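Local coordinates for 3-oxoacyl-[acyl-carrier-protein] synthase 3 (Micrococcus luteus NCTC 2665, PDB 4EWP) that probably catalyses the first condensation of fatty acid synthesis, joining the acetyl group of acetyl-CoA to malonyl-[acyl-carrier-protein], at residues Y22-L27 / A58-P63; E42-R47 / I164-G169; P187-S192 / R256-A261; L332-G337 / Y342-V347. All blocks are in the same frame, centred on the assembly; numbering follows the deposited sequence.

Interaction 1. Residues Y22-L27 / A58-P63; sequences YRPANL and AEETVP
Y22 and E60 meet in a polar contact, one direct hydrogen bond joined by two water bridges, in the N-terminal half of this thiolase-like fold. It joins the end of strand 13-22 and the loop after it to the turn that leads into helix 62-76. E60 is the centre of an inverse gamma turn, and the next residue, T61, is the N-cap of that helix, with its OG1 bonded to V64 N. From this turn the E60 side chain runs out extended beyond CG and crosses the tyrosine at about a right angle. Y22 OH donates to E60 OE2 at 2.7 Å, and OE2 receives it on its anti lone pair, the one facing away from OE1. OE2 lies in the plane of the ring at its edge, 3.2 Å from Y22 CE1, and the carboxylate plane is turned 73° from the ring. P24 lies beside the carboxylate, its CB 3.9 Å from E60 OE1, while M65 of the helix packs against both Y22 and P24. With an alanine in place of E60, the tyrosine hydroxyl and both waters would lose their acceptor, and the 24-26 loop would probably be held less firmly to the helix start. E60 OE1 also accepts from T57 N. One water links N26 N to E60 OE1, and the other takes the A25 N-H and donates to E60 OE2 at 2.6 Å.

Interaction 2. Residues E42-R47 / I164-G169; sequences EWIRQR and ISFLLG
W43 and I44 sit on one turn of helix 41-48, facing F166 in a short 3-10 turn, residues 165-167, just ahead of strand 170-180. The backbones stay well apart, 8.3 Å between I44 CA and F166 CA, so side chains have to bridge the gap. F166 does most of this: its ring reaches toward both helix residues, meeting I44 with one side and W43 with its far end. Its CD2 lies 3.8 Å from I44 CG2, and I44 CD1 comes up to the same ring carbon at 3.9 Å. At the far end of the ring W43 crosses it at about a right angle, CZ3 reaching F166 CZ at 3.9 Å. The indole is carried to the phenylalanine because its CG is anti to the backbone N (chi1 -176°). One indole face is covered by R47 from the next turn of the helix, whose CG rests 3.4 Å above its plane, over the centre. L167 CD1 lies over one face of the F166 ring, and L33 and I37 pack around it too. The contact is apolar and buried, and it borders the active site: L167 and G169 make backbone hydrogen bonds to N306, which is predicted to belong to the Cys-His-Asn triad characteristic of FabH enzymes.

Interaction 3. Residues P187-S192 / R256-A261; sequences PSVWGS and REALDA
V189 straddles the helix surface because its CG1 stands anti to the backbone N (chi1 179°), which sends that methyl to E257 and leaves CG2, beside the N, to press on A258. CG2 makes the tighter contact, 3.5 Å from A258 CA and 3.9 Å from A258 CB. The small alanine side chain permits this closeness, and the two CA atoms, of V189 and A258, are only 5.6 Å apart. E257 lies beside the valine, its CG also anti to the backbone N and its chain extended, so that OE2 ends 4.1 Å from V189 CG1. At the other end P187 rests its ring on the helix backbone, CD 3.8 Å from A261 O, and also packs on K6 of the second subunit. A water ties the two backbones together, donating to P187 O at 2.6 Å and to A258 O at 2.9 Å. A glycine in place of V189 would take away both methyls and is likely to leave a gap over A258 CA and nothing of this residue beside the E257 carboxylate. In the fold, strand 189-192 is the outermost strand, within this chain, of the C-terminal half's sheet, bonded through V189 to A344 of strand 341-348. Helix 240-262 covers one side, where A258 also touches A344 and L332. S188 and W190 turn instead to A131 of helix 125-138.

Interaction 4. Residues L332-G337 / Y342-V347; sequences LQIGFG and YGAQVV
Q333 and Q345 face each other as a hydrogen-bonded pair in an antiparallel hairpin, and the Q333 side chain shows how the two strands are locked. From CB the chain leaves with CG between the backbone N and the carbonyl carbon (chi1 50°), which puts CG 3.4 Å from Q345 O. CD follows, 3.9 Å from V347 CG1. At the tip the amide divides its work. NE2 gives a nearly straight bond to Q345 OE1 (2.8 Å), in the plane of its own amide but reaching the acceptor from 35° out of that carbonyl's plane. Q333 OE1 lies 3.8 Å from V347 CG2 and takes a hydrogen bond from Y126 OH. The Q345 chain bends at chi2 (96°) to offer its oxygen, while its NE2 bonds C127 O and S188 OG, so the oxygen and nitrogen of each buried amide all have a partner. Beneath them the backbones of Q333 and Q345 exchange two hydrogen bonds, and G335 and G343 exchange two more, with G335 N 2.8 Å from G343 O. The face carrying L332, I334 and F336 is mostly apolar across the pair: I334 CG1 meets A344 CB at 3.8 Å, and L332 CD1 meets V346 CG2 at 4.0 Å. That face packs against helix 240-262, where I334 touches V254 and F336 touches W246. F336 also stands edge-to-face with H275, predicted to be catalytic. The glutamine face looks to helices 125-138 and 311-322, and strands 189-192 and 269-274 flank the hairpin in the sheet.

Going from the N terminus, interaction 1 closes a loop of 30 residues between 22-27 and 58-63. Interaction 2 crosses it: its first segment, 42-47, lies inside that loop, while its second, 164-169, lies far beyond it, so the helix 41-48 region is tied to the end of the long excursion before strand 170-180. Interactions 3 and 4 follow in series, each opening after the previous one has closed. Interaction 3 brings helix 240-262 back to strand 189-192, and interaction 4 is the tight terminal hairpin. These two meet, with strands 189-192 and 341-348 neighbours in one sheet, whereas interaction 1 lies on the opposite side of the chain's centre from both.

Interaction 1. Residues Y22-L27 / A58-P63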
loop_
_atom_site.group_PDB
_atom_site.type_symbol
_atom_site.label_atom_id
_atom_site.label_comp_id
_atom_site.label_asym_id
_atom_site.label_seq_id
_atom_site.Cartn_x
_atom_site.Cartn_y
_atom_site.Cartn_z
ATOM N N TYR A 22 -5.093 -0.441 -20.096
ATOM C CA TYR A 22 -3.910 -0.186 -20.902
ATOM C C TYR A 22 -3.228 -1.526 -21.156
ATOM O O TYR A 22 -2.899 -2.264 -20.216
ATOM C CB TYR A 22 -2.944 0.790 -20.208
ATOM C CG TYR A 22 -1.777 1.190 -21.090
ATOM C CD1 TYR A 22 -0.673 0.347 -21.263
ATOM C CD2 TYR A 22 -1.780 2.402 -21.762
ATOM C CE1 TYR A 22 0.397 0.711 -22.083
ATOM C CE2 TYR A 22 -0.722 2.773 -22.578
ATOM C CZ TYR A 22 0.358 1.930 -22.738
ATOM O OH TYR A 22 1.392 2.326 -23.554
ATOM N N ARG A 23 -3.027 -1.831 -22.430
ATOM C CA ARG A 23 -2.400 -3.066 -22.857
ATOM C C ARG A 23 -1.212 -2.733 -23.737
ATOM O O ARG A 23 -1.380 -2.155 -24.807
ATOM C CB ARG A 23 -3.379 -3.907 -23.679
ATOM C CG ARG A 23 -4.530 -4.481 -22.882
ATOM C CD ARG A 23 -5.352 -5.411 -23.756
ATOM N NE ARG A 23 -6.628 -5.745 -23.138
ATOM C CZ ARG A 23 -6.817 -6.800 -22.349
ATOM N NH1 ARG A 23 -5.798 -7.620 -22.080
ATOM N NH2 ARG A 23 -8.023 -7.043 -21.836
ATOM N N PRO A 24 -0.002 -3.103 -23.291
ATOM C CA PRO A 24 1.186 -2.958 -24.140
ATOM C C PRO A 24 0.968 -3.624 -25.499
ATOM O O PRO A 24 0.330 -4.673 -25.561
ATOM C CB PRO A 24 2.263 -3.692 -23.345
ATOM C CG PRO A 24 1.825 -3.501 -21.905
ATOM C CD PRO A 24 0.326 -3.611 -21.948
ATOM N N ALA A 25 1.492 -3.023 -26.563
ATOM C CA ALA A 25 1.296 -3.542 -27.912
ATOM C C ALA A 25 2.139 -4.777 -28.193
ATOM O O ALA A 25 1.878 -5.512 -29.150
ATOM C CB ALA A 25 1.576 -2.457 -28.956
ATOM N N ASN A 26 3.158 -5.001 -27.374
ATOM C CA ASN A 26 4.027 -6.156 -27.584
ATOM C C ASN A 26 3.416 -7.430 -27.005
ATOM O O ASN A 26 3.385 -7.629 -25.790
ATOM C CB ASN A 26 5.431 -5.911 -27.008
ATOM C CG ASN A 26 6.452 -6.899 -27.532
ATOM O OD1 ASN A 26 6.187 -7.612 -28.497
ATOM N ND2 ASN A 26 7.625 -6.951 -26.901
ATOM N N LEU A 27 2.908 -8.283 -27.884
ATOM C CA LEU A 27 2.376 -9.567 -27.468
ATOM C C LEU A 27 3.422 -10.615 -27.762
ATOM O O LEU A 27 3.577 -11.031 -28.905
ATOM C CB LEU A 27 1.088 -9.892 -28.225
ATOM C CG LEU A 27 -0.060 -8.901 -28.012
ATOM C CD1 LEU A 27 -1.358 -9.490 -28.560
ATOM C CD2 LEU A 27 -0.226 -8.512 -26.537
ATOM N N ALA A 58 10.420 -0.216 -22.019
ATOM C CA ALA A 58 11.022 0.606 -20.970
ATOM C C ALA A 58 10.232 1.876 -20.664
ATOM O O ALA A 58 10.141 2.279 -19.505
ATOM C CB ALA A 58 12.463 0.965 -21.338
ATOM N N GLU A 59 9.676 2.505 -21.698
ATOM C CA GLU A 59 8.907 3.744 -21.542
ATOM C C GLU A 59 7.543 3.506 -20.896
ATOM O O GLU A 59 6.964 4.413 -20.277
ATOM C CB GLU A 59 8.695 4.446 -22.897
ATOM C CG GLU A 59 9.947 5.027 -23.522
ATOM C CD GLU A 59 10.886 3.959 -24.069
ATOM O OE1 GLU A 59 10.390 2.928 -24.588
ATOM O OE2 GLU A 59 12.123 4.149 -23.977
ATOM N N GLU A 60 7.020 2.296 -21.062
ATOM C CA GLU A 60 5.711 1.948 -20.511
ATOM C C GLU A 60 5.822 1.555 -19.045
ATOM O O GLU A 60 5.718 0.370 -18.687
ATOM C CB GLU A 60 5.077 0.821 -21.318
ATOM C CG GLU A 60 4.608 1.267 -22.679
ATOM C CD GLU A 60 4.113 0.120 -23.514
ATOM O OE1 GLU A 60 4.878 -0.861 -23.693
ATOM O OE2 GLU A 60 2.953 0.200 -23.970
ATOM N N THR A 61 6.055 2.561 -18.207
ATOM C CA THR A 61 6.260 2.342 -16.787
ATOM C C THR A 61 4.929 2.100 -16.091
ATOM O O THR A 61 3.854 2.232 -16.689
ATOM C CB THR A 61 6.913 3.576 -16.141
ATOM O OG1 THR A 61 6.091 4.723 -16.388
ATOM C CG2 THR A 61 8.317 3.821 -16.720
ATOM N N VAL A 62 4.997 1.752 -14.820
ATOM C CA VAL A 62 3.781 1.640 -14.032
ATOM C C VAL A 62 2.928 2.936 -14.096
ATOM O O VAL A 62 1.730 2.879 -14.355
ATOM C CB VAL A 62 4.108 1.178 -12.586
ATOM C CG1 VAL A 62 2.894 1.328 -11.649
ATOM C CG2 VAL A 62 4.617 -0.266 -12.615
ATOM N N PRO A 63 3.542 4.108 -13.875
ATOM C CA PRO A 63 2.731 5.332 -13.941
ATOM C C PRO A 63 2.173 5.643 -15.332
ATOM O O PRO A 63 1.057 6.149 -15.423
ATOM C CB PRO A 63 3.713 6.433 -13.507
ATOM C CG PRO A 63 4.691 5.714 -12.606
ATOM C CD PRO A 63 4.862 4.350 -13.260
HETATM O O HOH W 1 2.504 -0.402 -26.460
HETATM O O HOH W 2 4.734 -3.047 -25.482
#

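Interaction 2. Residues E42-R47 / I164-G169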
loop_
_atom_site.group_PDB
_atom_site.type_symbol
_atom_site.label_atom_id
_atom_site.label_comp_id
_atom_site.label_asym_id
_atom_site.label_seq_id
_atom_site.Cartn_x
_atom_site.Cartn_y
_atom_site.Cartn_z
ATOM N N GLU A 42 3.905 -25.721 -27.240
ATOM C CA GLU A 42 2.769 -26.601 -26.979
ATOM C C GLU A 42 2.632 -26.978 -25.500
ATOM O O GLU A 42 1.525 -27.180 -25.002
ATOM C CB GLU A 42 2.844 -27.856 -27.861
ATOM C CG GLU A 42 2.608 -27.578 -29.348
ATOM C CD GLU A 42 2.700 -28.828 -30.222
ATOM O OE1 GLU A 42 3.419 -29.785 -29.850
ATOM O OE2 GLU A 42 2.050 -28.853 -31.292
ATOM N N TRP A 43 3.755 -27.082 -24.801
ATOM C CA TRP A 43 3.704 -27.396 -23.381
ATOM C C TRP A 43 3.091 -26.203 -22.652
ATOM O O TRP A 43 2.072 -26.337 -21.972
ATOM C CB TRP A 43 5.100 -27.725 -22.846
ATOM C CG TRP A 43 5.132 -28.155 -21.401
ATOM C CD1 TRP A 43 4.884 -29.407 -20.902
ATOM C CD2 TRP A 43 5.452 -27.335 -20.276
ATOM N NE1 TRP A 43 5.027 -29.410 -19.534
ATOM C CE2 TRP A 43 5.375 -28.149 -19.124
ATOM C CE3 TRP A 43 5.792 -25.986 -20.126
ATOM C CZ2 TRP A 43 5.624 -27.657 -17.841
ATOM C CZ3 TRP A 43 6.038 -25.497 -18.851
ATOM C CH2 TRP A 43 5.953 -26.332 -17.726
ATOM N N ILE A 44 3.695 -25.033 -22.822
ATOM C CA ILE A 44 3.160 -23.820 -22.214
ATOM C C ILE A 44 1.674 -23.668 -22.509
ATOM O O ILE A 44 0.875 -23.423 -21.604
ATOM C CB ILE A 44 3.905 -22.569 -22.685
ATOM C CG1 ILE A 44 5.398 -22.699 -22.374
ATOM C CG2 ILE A 44 3.321 -21.318 -22.034
ATOM C CD1 ILE A 44 6.153 -21.399 -22.508
ATOM N N ARG A 45 1.295 -23.827 -23.770
ATOM C CA ARG A 45 -0.102 -23.629 -24.143
ATOM C C ARG A 45 -0.987 -24.618 -23.393
ATOM O O ARG A 45 -2.089 -24.286 -22.963
ATOM C CB ARG A 45 -0.285 -23.759 -25.656
ATOM C CG ARG A 45 -1.509 -23.046 -26.171
ATOM C CD ARG A 45 -1.654 -23.210 -27.660
ATOM N NE ARG A 45 -0.562 -22.591 -28.408
ATOM C CZ ARG A 45 -0.742 -21.903 -29.534
ATOM N NH1 ARG A 45 0.298 -21.372 -30.171
ATOM N NH2 ARG A 45 -1.970 -21.748 -30.020
ATOM N N GLN A 46 -0.468 -25.826 -23.206
ATOM C CA GLN A 46 -1.197 -26.902 -22.547
ATOM C C GLN A 46 -1.270 -26.739 -21.019
ATOM O O GLN A 46 -2.326 -26.935 -20.417
ATOM C CB GLN A 46 -0.572 -28.253 -22.933
ATOM C CG GLN A 46 -1.063 -29.457 -22.143
ATOM C CD GLN A 46 -0.389 -30.756 -22.576
ATOM O OE1 GLN A 46 0.144 -31.498 -21.746
ATOM N NE2 GLN A 46 -0.414 -31.036 -23.879
ATOM N N ARG A 47 -0.156 -26.375 -20.394
ATOM C CA ARG A 47 -0.128 -26.199 -18.939
ATOM C C ARG A 47 -0.855 -24.939 -18.439
ATOM O O ARG A 47 -1.373 -24.916 -17.316
ATOM C CB ARG A 47 1.318 -26.183 -18.438
ATOM C CG ARG A 47 2.084 -27.465 -18.727
ATOM C CD ARG A 47 1.716 -28.570 -17.744
ATOM N NE ARG A 47 2.769 -28.792 -16.751
ATOM C CZ ARG A 47 2.832 -28.194 -15.562
ATOM N NH1 ARG A 47 1.897 -27.327 -15.193
ATOM N NH2 ARG A 47 3.835 -28.468 -14.736
ATOM N N ILE A 164 7.236 -19.609 -12.772
ATOM C CA ILE A 164 6.271 -18.529 -12.988
ATOM C C ILE A 164 6.621 -17.534 -14.103
ATOM O O ILE A 164 5.728 -16.929 -14.695
ATOM C CB ILE A 164 6.047 -17.736 -11.680
ATOM C CG1 ILE A 164 4.774 -16.884 -11.757
ATOM C CG2 ILE A 164 7.263 -16.887 -11.379
ATOM C CD1 ILE A 164 4.293 -16.384 -10.411
ATOM N N SER A 165 7.909 -17.366 -14.389
ATOM C CA SER A 165 8.349 -16.310 -15.301
ATOM C C SER A 165 7.492 -16.175 -16.565
ATOM O O SER A 165 6.978 -15.103 -16.868
ATOM C CB SER A 165 9.814 -16.523 -15.698
ATOM O OG SER A 165 9.951 -17.641 -16.561
ATOM N N PHE A 166 7.345 -17.264 -17.307
ATOM C CA PHE A 166 6.706 -17.191 -18.617
ATOM C C PHE A 166 5.197 -16.943 -18.534
ATOM O O PHE A 166 4.564 -16.666 -19.557
ATOM C CB PHE A 166 6.979 -18.466 -19.401
ATOM C CG PHE A 166 6.455 -19.691 -18.728
ATOM C CD1 PHE A 166 7.234 -20.373 -17.804
ATOM C CD2 PHE A 166 5.171 -20.137 -18.988
ATOM C CE1 PHE A 166 6.750 -21.495 -17.167
ATOM C CE2 PHE A 166 4.675 -21.259 -18.361
ATOM C CZ PHE A 166 5.466 -21.944 -17.443
ATOM N N LEU A 167 4.621 -17.036 -17.329
ATOM C CA LEU A 167 3.185 -16.790 -17.161
ATOM C C LEU A 167 2.845 -15.315 -17.118
ATOM O O LEU A 167 1.706 -14.931 -17.357
ATOM C CB LEU A 167 2.635 -17.442 -15.887
ATOM C CG LEU A 167 2.284 -18.927 -15.946
ATOM C CD1 LEU A 167 3.279 -19.747 -15.122
ATOM C CD2 LEU A 167 0.872 -19.141 -15.449
ATOM N N LEU A 168 3.831 -14.486 -16.808
ATOM C CA LEU A 168 3.535 -13.113 -16.410
ATOM C C LEU A 168 3.635 -12.065 -17.503
ATOM O O LEU A 168 4.563 -12.057 -18.314
ATOM C CB LEU A 168 4.416 -12.708 -15.229
ATOM C CG LEU A 168 4.327 -13.690 -14.066
ATOM C CD1 LEU A 168 5.189 -13.187 -12.904
ATOM C CD2 LEU A 168 2.858 -13.858 -13.671
ATOM N N GLY A 169 2.673 -11.154 -17.487
ATOM C CA GLY A 169 2.620 -10.078 -18.455
ATOM C C GLY A 169 2.414 -8.752 -17.740
ATOM O O GLY A 169 2.257 -8.712 -16.507
#

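Interaction 3. Residues P187-S192 / R256-A261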
loop_
_atom_site.group_PDB
_atom_site.type_symbol
_atom_site.label_atom_id
_atom_site.label_comp_id
_atom_site.label_asym_id
_atom_site.label_seq_id
_atom_site.Cartn_x
_atom_site.Cartn_y
_atom_site.Cartn_z
ATOM N N PRO A 187 -20.921 -7.087 -0.357
ATOM C CA PRO A 187 -19.954 -7.020 0.754
ATOM C C PRO A 187 -18.706 -7.820 0.443
ATOM O O PRO A 187 -18.799 -8.987 0.045
ATOM C CB PRO A 187 -20.706 -7.654 1.936
ATOM C CG PRO A 187 -22.180 -7.523 1.573
ATOM C CD PRO A 187 -22.233 -7.620 0.062
ATOM N N SER A 188 -17.544 -7.202 0.620
ATOM C CA SER A 188 -16.307 -7.882 0.269
ATOM C C SER A 188 -16.062 -9.119 1.123
ATOM O O SER A 188 -16.333 -9.131 2.322
ATOM C CB SER A 188 -15.116 -6.930 0.362
ATOM O OG SER A 188 -15.110 -6.034 -0.738
ATOM N N VAL A 189 -15.559 -10.166 0.480
ATOM C CA VAL A 189 -15.041 -11.343 1.171
ATOM C C VAL A 189 -13.533 -11.394 0.889
ATOM O O VAL A 189 -13.099 -11.703 -0.226
ATOM C CB VAL A 189 -15.721 -12.638 0.686
ATOM C CG1 VAL A 189 -15.124 -13.857 1.414
ATOM C CG2 VAL A 189 -17.234 -12.549 0.917
ATOM N N TRP A 190 -12.735 -11.024 1.881
ATOM C CA TRP A 190 -11.320 -10.870 1.631
ATOM C C TRP A 190 -10.540 -11.301 2.860
ATOM O O TRP A 190 -11.055 -11.266 3.989
ATOM C CB TRP A 190 -10.973 -9.442 1.155
ATOM C CG TRP A 190 -11.385 -8.307 2.094
ATOM C CD1 TRP A 190 -12.424 -8.304 2.972
ATOM C CD2 TRP A 190 -10.747 -7.029 2.226
ATOM N NE1 TRP A 190 -12.470 -7.108 3.657
ATOM C CE2 TRP A 190 -11.453 -6.306 3.213
ATOM C CE3 TRP A 190 -9.648 -6.427 1.608
ATOM C CZ2 TRP A 190 -11.101 -5.004 3.591
ATOM C CZ3 TRP A 190 -9.289 -5.137 1.991
ATOM C CH2 TRP A 190 -10.014 -4.438 2.973
ATOM N N GLY A 191 -9.310 -11.743 2.643
ATOM C CA GLY A 191 -8.539 -12.300 3.742
ATOM C C GLY A 191 -7.097 -12.566 3.389
ATOM O O GLY A 191 -6.621 -12.200 2.308
ATOM N N SER A 192 -6.405 -13.226 4.311
ATOM C CA SER A 192 -4.981 -13.468 4.188
ATOM C C SER A 192 -4.643 -14.776 4.884
ATOM O O SER A 192 -5.367 -15.234 5.766
ATOM C CB SER A 192 -4.189 -12.338 4.857
ATOM O OG SER A 192 -4.238 -12.472 6.279
ATOM N N ARG A 256 -18.058 -18.910 -3.209
ATOM C CA ARG A 256 -19.396 -19.272 -2.749
ATOM C C ARG A 256 -19.788 -18.384 -1.572
ATOM O O ARG A 256 -20.939 -17.961 -1.449
ATOM C CB ARG A 256 -19.500 -20.763 -2.393
ATOM C CG ARG A 256 -19.524 -21.676 -3.636
ATOM C CD ARG A 256 -19.733 -23.162 -3.294
ATOM N NE ARG A 256 -18.582 -23.717 -2.582
ATOM C CZ ARG A 256 -17.729 -24.605 -3.089
ATOM N NH1 ARG A 256 -17.900 -25.078 -4.327
ATOM N NH2 ARG A 256 -16.712 -25.032 -2.348
ATOM N N GLU A 257 -18.822 -18.080 -0.717
ATOM C CA GLU A 257 -19.091 -17.182 0.383
ATOM C C GLU A 257 -19.474 -15.779 -0.134
ATOM O O GLU A 257 -20.423 -15.168 0.358
ATOM C CB GLU A 257 -17.886 -17.131 1.312
ATOM C CG GLU A 257 -18.206 -16.666 2.718
ATOM C CD GLU A 257 -17.002 -16.766 3.640
ATOM O OE1 GLU A 257 -16.220 -17.741 3.486
ATOM O OE2 GLU A 257 -16.844 -15.869 4.503
ATOM N N ALA A 258 -18.742 -15.281 -1.130
ATOM C CA ALA A 258 -19.038 -13.979 -1.721
ATOM C C ALA A 258 -20.445 -13.977 -2.337
ATOM O O ALA A 258 -21.251 -13.084 -2.084
ATOM C CB ALA A 258 -17.965 -13.593 -2.762
ATOM N N LEU A 259 -20.759 -14.992 -3.123
ATOM C CA LEU A 259 -22.117 -15.130 -3.646
ATOM C C LEU A 259 -23.149 -15.126 -2.512
ATOM O O LEU A 259 -24.163 -14.426 -2.589
ATOM C CB LEU A 259 -22.258 -16.419 -4.464
ATOM C CG LEU A 259 -21.453 -16.551 -5.763
ATOM C CD1 LEU A 259 -21.616 -17.948 -6.319
ATOM C CD2 LEU A 259 -21.868 -15.516 -6.807
ATOM N N ASP A 260 -22.901 -15.908 -1.464
ATOM C CA ASP A 260 -23.869 -16.014 -0.374
ATOM C C ASP A 260 -24.074 -14.673 0.324
ATOM O O ASP A 260 -25.209 -14.269 0.558
ATOM C CB ASP A 260 -23.476 -17.096 0.633
ATOM C CG ASP A 260 -24.481 -17.223 1.773
ATOM O OD1 ASP A 260 -25.506 -17.917 1.588
ATOM O OD2 ASP A 260 -24.248 -16.631 2.854
ATOM N N ALA A 261 -22.982 -13.972 0.623
ATOM C CA ALA A 261 -23.075 -12.666 1.277
ATOM C C ALA A 261 -23.746 -11.637 0.370
ATOM O O ALA A 261 -24.359 -10.683 0.848
ATOM C CB ALA A 261 -21.692 -12.177 1.716
HETATM O O HOH W 3 -20.555 -10.419 -1.214
#

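Interaction 4. Residues L332-G337 / Y342-V347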
loop_
_atom_site.group_PDB
_atom_site.type_symbol
_atom_site.label_atom_id
_atom_site.label_comp_id
_atom_site.label_asym_id
_atom_site.label_seq_id
_atom_site.Cartn_x
_atom_site.Cartn_y
_atom_site.Cartn_z
ATOM N N LEU A 332 -19.117 -11.854 -10.718
ATOM C CA LEU A 332 -18.321 -12.264 -9.569
ATOM C C LEU A 332 -16.857 -12.039 -9.927
ATOM O O LEU A 332 -16.368 -12.568 -10.932
ATOM C CB LEU A 332 -18.559 -13.746 -9.244
ATOM C CG LEU A 332 -17.690 -14.439 -8.187
ATOM C CD1 LEU A 332 -17.900 -13.800 -6.823
ATOM C CD2 LEU A 332 -18.030 -15.902 -8.132
ATOM N N GLN A 333 -16.160 -11.244 -9.127
ATOM C CA GLN A 333 -14.729 -11.044 -9.334
ATOM C C GLN A 333 -14.010 -11.514 -8.102
ATOM O O GLN A 333 -14.461 -11.274 -6.978
ATOM C CB GLN A 333 -14.397 -9.584 -9.621
ATOM C CG GLN A 333 -15.000 -8.644 -8.622
ATOM C CD GLN A 333 -14.718 -7.206 -8.982
ATOM O OE1 GLN A 333 -14.728 -6.835 -10.166
ATOM N NE2 GLN A 333 -14.439 -6.382 -7.965
ATOM N N ILE A 334 -12.902 -12.208 -8.309
ATOM C CA ILE A 334 -12.181 -12.786 -7.192
ATOM C C ILE A 334 -10.713 -12.881 -7.562
ATOM O O ILE A 334 -10.361 -13.508 -8.568
ATOM C CB ILE A 334 -12.748 -14.169 -6.825
ATOM C CG1 ILE A 334 -11.936 -14.792 -5.689
ATOM C CG2 ILE A 334 -12.744 -15.104 -8.043
ATOM C CD1 ILE A 334 -12.623 -16.003 -5.075
ATOM N N GLY A 335 -9.871 -12.211 -6.776
ATOM C CA GLY A 335 -8.435 -12.217 -6.991
ATOM C C GLY A 335 -7.704 -12.877 -5.836
ATOM O O GLY A 335 -8.218 -12.913 -4.719
ATOM N N PHE A 336 -6.497 -13.376 -6.104
ATOM C CA PHE A 336 -5.761 -14.191 -5.158
ATOM C C PHE A 336 -4.283 -14.213 -5.528
ATOM O O PHE A 336 -3.938 -14.436 -6.690
ATOM C CB PHE A 336 -6.332 -15.620 -5.106
ATOM C CG PHE A 336 -6.691 -16.199 -6.471
ATOM C CD1 PHE A 336 -5.790 -17.003 -7.157
ATOM C CD2 PHE A 336 -7.932 -15.960 -7.042
ATOM C CE1 PHE A 336 -6.103 -17.537 -8.396
ATOM C CE2 PHE A 336 -8.263 -16.487 -8.285
ATOM C CZ PHE A 336 -7.345 -17.280 -8.961
ATOM N N GLY A 337 -3.405 -13.970 -4.552
ATOM C CA GLY A 337 -1.978 -14.040 -4.823
ATOM C C GLY A 337 -1.067 -14.079 -3.611
ATOM O O GLY A 337 -1.503 -14.432 -2.514
ATOM N N TYR A 342 -6.399 -12.821 -0.639
ATOM C CA TYR A 342 -7.500 -12.946 -1.587
ATOM C C TYR A 342 -8.598 -11.915 -1.326
ATOM O O TYR A 342 -8.766 -11.449 -0.205
ATOM C CB TYR A 342 -8.112 -14.337 -1.493
ATOM C CG TYR A 342 -8.640 -14.683 -0.117
ATOM C CD1 TYR A 342 -7.875 -15.417 0.784
ATOM C CD2 TYR A 342 -9.904 -14.274 0.282
ATOM C CE1 TYR A 342 -8.363 -15.744 2.042
ATOM C CE2 TYR A 342 -10.396 -14.591 1.532
ATOM C CZ TYR A 342 -9.621 -15.322 2.409
ATOM O OH TYR A 342 -10.126 -15.634 3.652
ATOM N N GLY A 343 -9.365 -11.595 -2.361
ATOM C CA GLY A 343 -10.499 -10.699 -2.224
ATOM C C GLY A 343 -11.548 -10.987 -3.291
ATOM O O GLY A 343 -11.199 -11.315 -4.437
ATOM N N ALA A 344 -12.825 -10.879 -2.917
ATOM C CA ALA A 344 -13.920 -11.129 -3.846
ATOM C C ALA A 344 -15.136 -10.240 -3.598
ATOM O O ALA A 344 -15.439 -9.894 -2.452
ATOM C CB ALA A 344 -14.342 -12.609 -3.792
ATOM N N GLN A 345 -15.844 -9.917 -4.681
ATOM C CA GLN A 345 -17.106 -9.179 -4.628
ATOM C C GLN A 345 -18.004 -9.593 -5.777
ATOM O O GLN A 345 -17.532 -10.024 -6.830
ATOM C CB GLN A 345 -16.878 -7.667 -4.775
ATOM C CG GLN A 345 -16.035 -7.039 -3.723
ATOM C CD GLN A 345 -14.583 -6.905 -4.137
ATOM O OE1 GLN A 345 -14.203 -7.201 -5.274
ATOM N NE2 GLN A 345 -13.759 -6.445 -3.209
ATOM N N VAL A 346 -19.302 -9.423 -5.595
ATOM C CA VAL A 346 -20.198 -9.411 -6.740
ATOM C C VAL A 346 -20.436 -7.948 -7.117
ATOM O O VAL A 346 -20.693 -7.092 -6.252
ATOM C CB VAL A 346 -21.510 -10.142 -6.450
ATOM C CG1 VAL A 346 -22.489 -9.946 -7.595
ATOM C CG2 VAL A 346 -21.230 -11.645 -6.208
ATOM N N VAL A 347 -20.292 -7.644 -8.398
ATOM C CA VAL A 347 -20.436 -6.268 -8.839
ATOM C C VAL A 347 -21.395 -6.163 -10.012
ATOM O O VAL A 347 -21.463 -7.054 -10.843
ATOM C CB VAL A 347 -19.085 -5.626 -9.225
ATOM C CG1 VAL A 347 -18.118 -5.626 -8.030
ATOM C CG2 VAL A 347 -18.476 -6.318 -10.440
#